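Local coordinates for protein phiAB6 tailspike (Unidentified phage, PDB 5JS4) that probably binds and fragments the exopolysaccharide of Acinetobacter baumannii as the trimeric beta-helix tailspike of a phage, at residues A[335-344]-A[361-372]. Sequence-based numbering, arbitrary orientation.
Sequences PTIQNLTARC and LANIDHITLINF. With MLA (malonic acid), chain D.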
loop_
_atom_site.group_PDB
_atom_site.type_symbol
_atom_site.label_atom_id
_atom_site.label_comp_id
_atom_site.label_asym_id
_atom_site.label_seq_id
_atom_site.Cartn_x
_atom_site.Cartn_y
_atom_site.Cartn_z
ATOM N N PRO A 335 17.255 18.423 12.907
ATOM C CA PRO A 335 16.505 17.348 12.252
ATOM C C PRO A 335 15.231 16.894 12.970
ATOM O O PRO A 335 14.633 15.906 12.559
ATOM C CB PRO A 335 17.517 16.199 12.228
ATOM C CG PRO A 335 18.343 16.423 13.445
ATOM C CD PRO A 335 18.453 17.914 13.600
ATOM N N THR A 336 14.824 17.602 14.020
ATOM C CA THR A 336 13.666 17.217 14.822
ATOM C C THR A 336 12.710 18.389 14.984
ATOM O O THR A 336 13.127 19.478 15.365
ATOM C CB THR A 336 14.114 16.772 16.229
ATOM O OG1 THR A 336 15.031 15.677 16.117
ATOM C CG2 THR A 336 12.927 16.362 17.093
ATOM N N ILE A 337 11.435 18.159 14.674
ATOM C CA ILE A 337 10.342 19.010 15.151
ATOM C C ILE A 337 9.281 18.055 15.676
ATOM O O ILE A 337 8.750 17.260 14.913
ATOM C CB ILE A 337 9.724 19.903 14.056
ATOM C CG1 ILE A 337 10.804 20.714 13.335
ATOM C CG2 ILE A 337 8.692 20.843 14.671
ATOM C CD1 ILE A 337 10.307 21.484 12.130
ATOM N N GLN A 338 8.978 18.116 16.968
ATOM C CA GLN A 338 8.035 17.158 17.542
ATOM C C GLN A 338 7.309 17.652 18.779
ATOM O O GLN A 338 7.795 18.527 19.495
ATOM C CB GLN A 338 8.741 15.834 17.859
ATOM C CG GLN A 338 9.788 15.909 18.957
ATOM C CD GLN A 338 10.352 14.544 19.322
ATOM O OE1 GLN A 338 10.577 13.701 18.454
ATOM N NE2 GLN A 338 10.586 14.324 20.608
ATOM N N ASN A 339 6.136 17.065 19.014
ATOM C CA ASN A 339 5.395 17.254 20.252
ATOM C C ASN A 339 5.104 18.733 20.480
ATOM O O ASN A 339 5.318 19.252 21.572
ATOM C CB ASN A 339 6.205 16.672 21.417
ATOM C CG ASN A 339 5.428 16.630 22.715
ATOM O OD1 ASN A 339 4.261 16.257 22.732
ATOM N ND2 ASN A 339 6.076 17.010 23.811
ATOM N N LEU A 340 4.618 19.401 19.437
ATOM C CA LEU A 340 4.604 20.858 19.397
ATOM C C LEU A 340 3.279 21.427 18.912
ATOM O O LEU A 340 2.684 20.923 17.968
ATOM C CB LEU A 340 5.722 21.357 18.480
ATOM C CG LEU A 340 5.811 22.866 18.232
ATOM C CD1 LEU A 340 6.157 23.610 19.512
ATOM C CD2 LEU A 340 6.833 23.147 17.144
ATOM N N THR A 341 2.844 22.490 19.579
ATOM C CA THR A 341 1.741 23.320 19.127
ATOM C C THR A 341 2.316 24.710 18.899
ATOM O O THR A 341 2.965 25.262 19.783
ATOM C CB THR A 341 0.627 23.370 20.186
ATOM O OG1 THR A 341 0.259 22.033 20.545
ATOM C CG2 THR A 341 -0.602 24.113 19.672
ATOM N N ALA A 342 2.103 25.268 17.710
ATOM C CA ALA A 342 2.620 26.597 17.403
ATOM C C ALA A 342 1.650 27.364 16.524
ATOM O O ALA A 342 1.181 26.848 15.509
ATOM C CB ALA A 342 3.979 26.497 16.735
ATOM N N ARG A 343 1.354 28.600 16.925
ATOM C CA ARG A 343 0.455 29.466 16.182
ATOM C C ARG A 343 1.108 30.807 15.882
ATOM O O ARG A 343 2.095 31.192 16.517
ATOM C CB ARG A 343 -0.846 29.693 16.965
ATOM C CG ARG A 343 -0.676 30.444 18.282
ATOM C CD ARG A 343 -2.009 30.819 18.912
ATOM N NE ARG A 343 -2.677 31.906 18.193
ATOM C CZ ARG A 343 -3.660 31.763 17.301
ATOM N NH1 ARG A 343 -4.136 30.562 16.978
ATOM N NH2 ARG A 343 -4.177 32.843 16.722
ATOM N N CYS A 344 0.541 31.507 14.905
ATOM C CA CYS A 344 0.870 32.897 14.648
ATOM C C CYS A 344 -0.370 33.729 14.935
ATOM O O CYS A 344 -1.435 33.481 14.360
ATOM C CB CYS A 344 1.305 33.093 13.202
ATOM S SG CYS A 344 1.889 34.762 12.849
ATOM N N LEU A 361 17.690 14.650 6.007
ATOM C CA LEU A 361 17.560 14.051 7.344
ATOM C C LEU A 361 16.687 14.876 8.283
ATOM O O LEU A 361 17.172 15.755 8.998
ATOM C CB LEU A 361 18.925 13.776 7.988
ATOM C CG LEU A 361 19.905 12.902 7.202
ATOM C CD1 LEU A 361 21.102 12.570 8.078
ATOM C CD2 LEU A 361 19.253 11.629 6.681
ATOM N N ALA A 362 15.391 14.573 8.277
ATOM C CA ALA A 362 14.455 15.190 9.208
ATOM C C ALA A 362 13.452 14.171 9.725
ATOM O O ALA A 362 13.034 13.271 8.993
ATOM C CB ALA A 362 13.718 16.340 8.543
ATOM N N ASN A 363 13.095 14.327 10.996
ATOM C CA ASN A 363 11.959 13.646 11.602
ATOM C C ASN A 363 11.029 14.699 12.178
ATOM O O ASN A 363 11.355 15.339 13.179
ATOM C CB ASN A 363 12.412 12.717 12.724
ATOM C CG ASN A 363 13.141 11.492 12.214
ATOM O OD1 ASN A 363 12.603 10.727 11.409
ATOM N ND2 ASN A 363 14.364 11.288 12.689
ATOM N N ILE A 364 9.884 14.889 11.531
ATOM C CA ILE A 364 8.867 15.814 12.005
ATOM C C ILE A 364 7.645 14.986 12.352
ATOM O O ILE A 364 7.133 14.261 11.504
ATOM C CB ILE A 364 8.514 16.866 10.936
ATOM C CG1 ILE A 364 9.746 17.724 10.620
ATOM C CG2 ILE A 364 7.355 17.734 11.412
ATOM C CD1 ILE A 364 9.609 18.586 9.382
ATOM N N ASP A 365 7.185 15.076 13.597
ATOM C CA ASP A 365 6.011 14.309 14.002
ATOM C C ASP A 365 5.283 14.885 15.200
ATOM O O ASP A 365 5.886 15.496 16.084
ATOM C CB ASP A 365 6.384 12.856 14.283
ATOM C CG ASP A 365 7.381 12.720 15.402
ATOM O OD1 ASP A 365 8.580 12.850 15.126
ATOM O OD2 ASP A 365 6.968 12.465 16.553
ATOM N N HIS A 366 3.973 14.661 15.216
ATOM C CA HIS A 366 3.106 15.087 16.309
ATOM C C HIS A 366 3.208 16.587 16.513
ATOM O O HIS A 366 3.655 17.066 17.558
ATOM C CB HIS A 366 3.426 14.308 17.588
ATOM C CG HIS A 366 3.208 12.834 17.453
ATOM N ND1 HIS A 366 2.052 12.213 17.872
ATOM C CD2 HIS A 366 3.984 11.863 16.919
ATOM C CE1 HIS A 366 2.134 10.919 17.618
ATOM N NE2 HIS A 366 3.295 10.681 17.038
ATOM N N ILE A 367 2.795 17.322 15.483
ATOM C CA ILE A 367 2.764 18.776 15.541
ATOM C C ILE A 367 1.395 19.319 15.152
ATOM O O ILE A 367 0.640 18.689 14.403
ATOM C CB ILE A 367 3.862 19.427 14.664
ATOM C CG1 ILE A 367 3.633 19.160 13.167
ATOM C CG2 ILE A 367 5.237 18.937 15.106
ATOM C CD1 ILE A 367 4.551 19.951 12.257
ATOM N N THR A 368 1.094 20.494 15.691
ATOM C CA THR A 368 -0.096 21.249 15.343
ATOM C C THR A 368 0.351 22.672 15.052
ATOM O O THR A 368 0.908 23.333 15.927
ATOM C CB THR A 368 -1.112 21.237 16.494
ATOM O OG1 THR A 368 -1.440 19.884 16.813
ATOM C CG2 THR A 368 -2.385 21.983 16.113
ATOM N N LEU A 369 0.119 23.128 13.823
ATOM C CA LEU A 369 0.518 24.471 13.402
ATOM C C LEU A 369 -0.700 25.244 12.936
ATOM O O LEU A 369 -1.526 24.718 12.188
ATOM C CB LEU A 369 1.561 24.413 12.288
ATOM C CG LEU A 369 2.841 23.636 12.615
ATOM C CD1 LEU A 369 3.787 23.657 11.427
ATOM C CD2 LEU A 369 3.542 24.188 13.845
ATOM N N ILE A 370 -0.798 26.493 13.390
ATOM C CA ILE A 370 -1.996 27.309 13.204
ATOM C C ILE A 370 -1.622 28.674 12.625
ATOM O O ILE A 370 -0.808 29.398 13.200
ATOM C CB ILE A 370 -2.758 27.495 14.534
ATOM C CG1 ILE A 370 -2.964 26.151 15.251
ATOM C CG2 ILE A 370 -4.110 28.154 14.295
ATOM C CD1 ILE A 370 -1.885 25.798 16.252
ATOM N N ASN A 371 -2.249 29.020 11.501
ATOM C CA ASN A 371 -1.942 30.239 10.739
ATOM C C ASN A 371 -0.539 30.154 10.125
ATOM O O ASN A 371 -0.107 29.063 9.753
ATOM C CB ASN A 371 -2.161 31.511 11.582
ATOM C CG ASN A 371 -3.571 31.607 12.135
ATOM O OD1 ASN A 371 -4.543 31.305 11.440
ATOM N ND2 ASN A 371 -3.691 32.029 13.386
ATOM N N PHE A 372 0.159 31.285 10.022
ATOM C CA PHE A 372 1.418 31.416 9.272
ATOM C C PHE A 372 1.180 31.442 7.762
ATOM O O PHE A 372 0.124 31.039 7.270
ATOM C CB PHE A 372 2.443 30.319 9.608
ATOM C CG PHE A 372 2.912 30.329 11.033
ATOM C CD1 PHE A 372 3.901 31.212 11.450
ATOM C CD2 PHE A 372 2.390 29.432 11.956
ATOM C CE1 PHE A 372 4.346 31.211 12.762
ATOM C CE2 PHE A 372 2.830 29.427 13.267
ATOM C CZ PHE A 372 3.807 30.317 13.672
HETATM C C1 MLA D . -9.020 32.655 14.038
HETATM O O1A MLA D . -9.650 33.245 14.943
HETATM O O1B MLA D . -8.854 33.070 12.872
HETATM C C2 MLA D . -8.410 31.291 14.386
HETATM C C3 MLA D . -6.964 31.436 14.885
HETATM O O3A MLA D . -6.483 30.470 15.510
HETATM O O3B MLA D . -6.353 32.494 14.622
HETATM O O HOH W 1 15.393 13.529 14.298
#
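One face of the Phe372 ring is met by Cys344, whose CB stands 3.5 Å from the ring centroid in a CH-pi contact. The carbonyl O of Ala342 lies at the ring edge, in plane. With SG swung opposite the backbone N (chi1 -174°), CB rather than the sulfur sits over the ring centre; SG meets the ring obliquely. At the edge of the Arg343 guanidinium sits a malonate carboxylate. NH1 of Arg343 gives it a hydrogen bond to O3A, and NH2 an almost straight one to O3B.

These residues belong to successive coils of a right-handed parallel beta-helix, the pectate lyase-like fold. Strand 336-338 pairs in parallel with 362-365, and strand 340-344 with 367-370. Each segment turns a corner, one at Asn339 and the other at His366. There the O of His366 accepts from Leu340 N at 3.1 Å, while Asn339 N makes weak hydrogen bonds to the O atoms of Asp365 and His366.

Apolar side chains pack from coil to coil inside the helix. Ile337 and Ile364 run side by side, with CD1 to CD1 at 4.1 Å. CG2 of Ile367 reaches back across the corner to CG2 of Ile337 at 4.0 Å. Further along, Ala342 CB meets Leu369 CD2 at 3.7 Å. Phe354 of strand 353-358 packs on Leu340, Ala342 and Leu369.

Asn363 and Thr341, whose side chains point out of the coil, reach neighbouring subunits. Asn363 OD1 accepts a hydrogen bond from Asn389 ND2 of the second subunit, and its ND2 donates to a water that also hydrogen-bonds Thr336 OG1 and Pro335 O. Thr341 OG1 hydrogen-bonds Gly301 O, Gly303 N and Gln274 NE2 of the third subunit.

Tyr310 and Tyr394 also line the malonate pocket. Malonate probably comes from the crystallisation liquor. The amide of Asn371 lies beside the guanidinium, their planes 83° apart. Its ND2 donates twice, to malonate O3B at 3.0 Å and to Cys344 O at 2.9 Å.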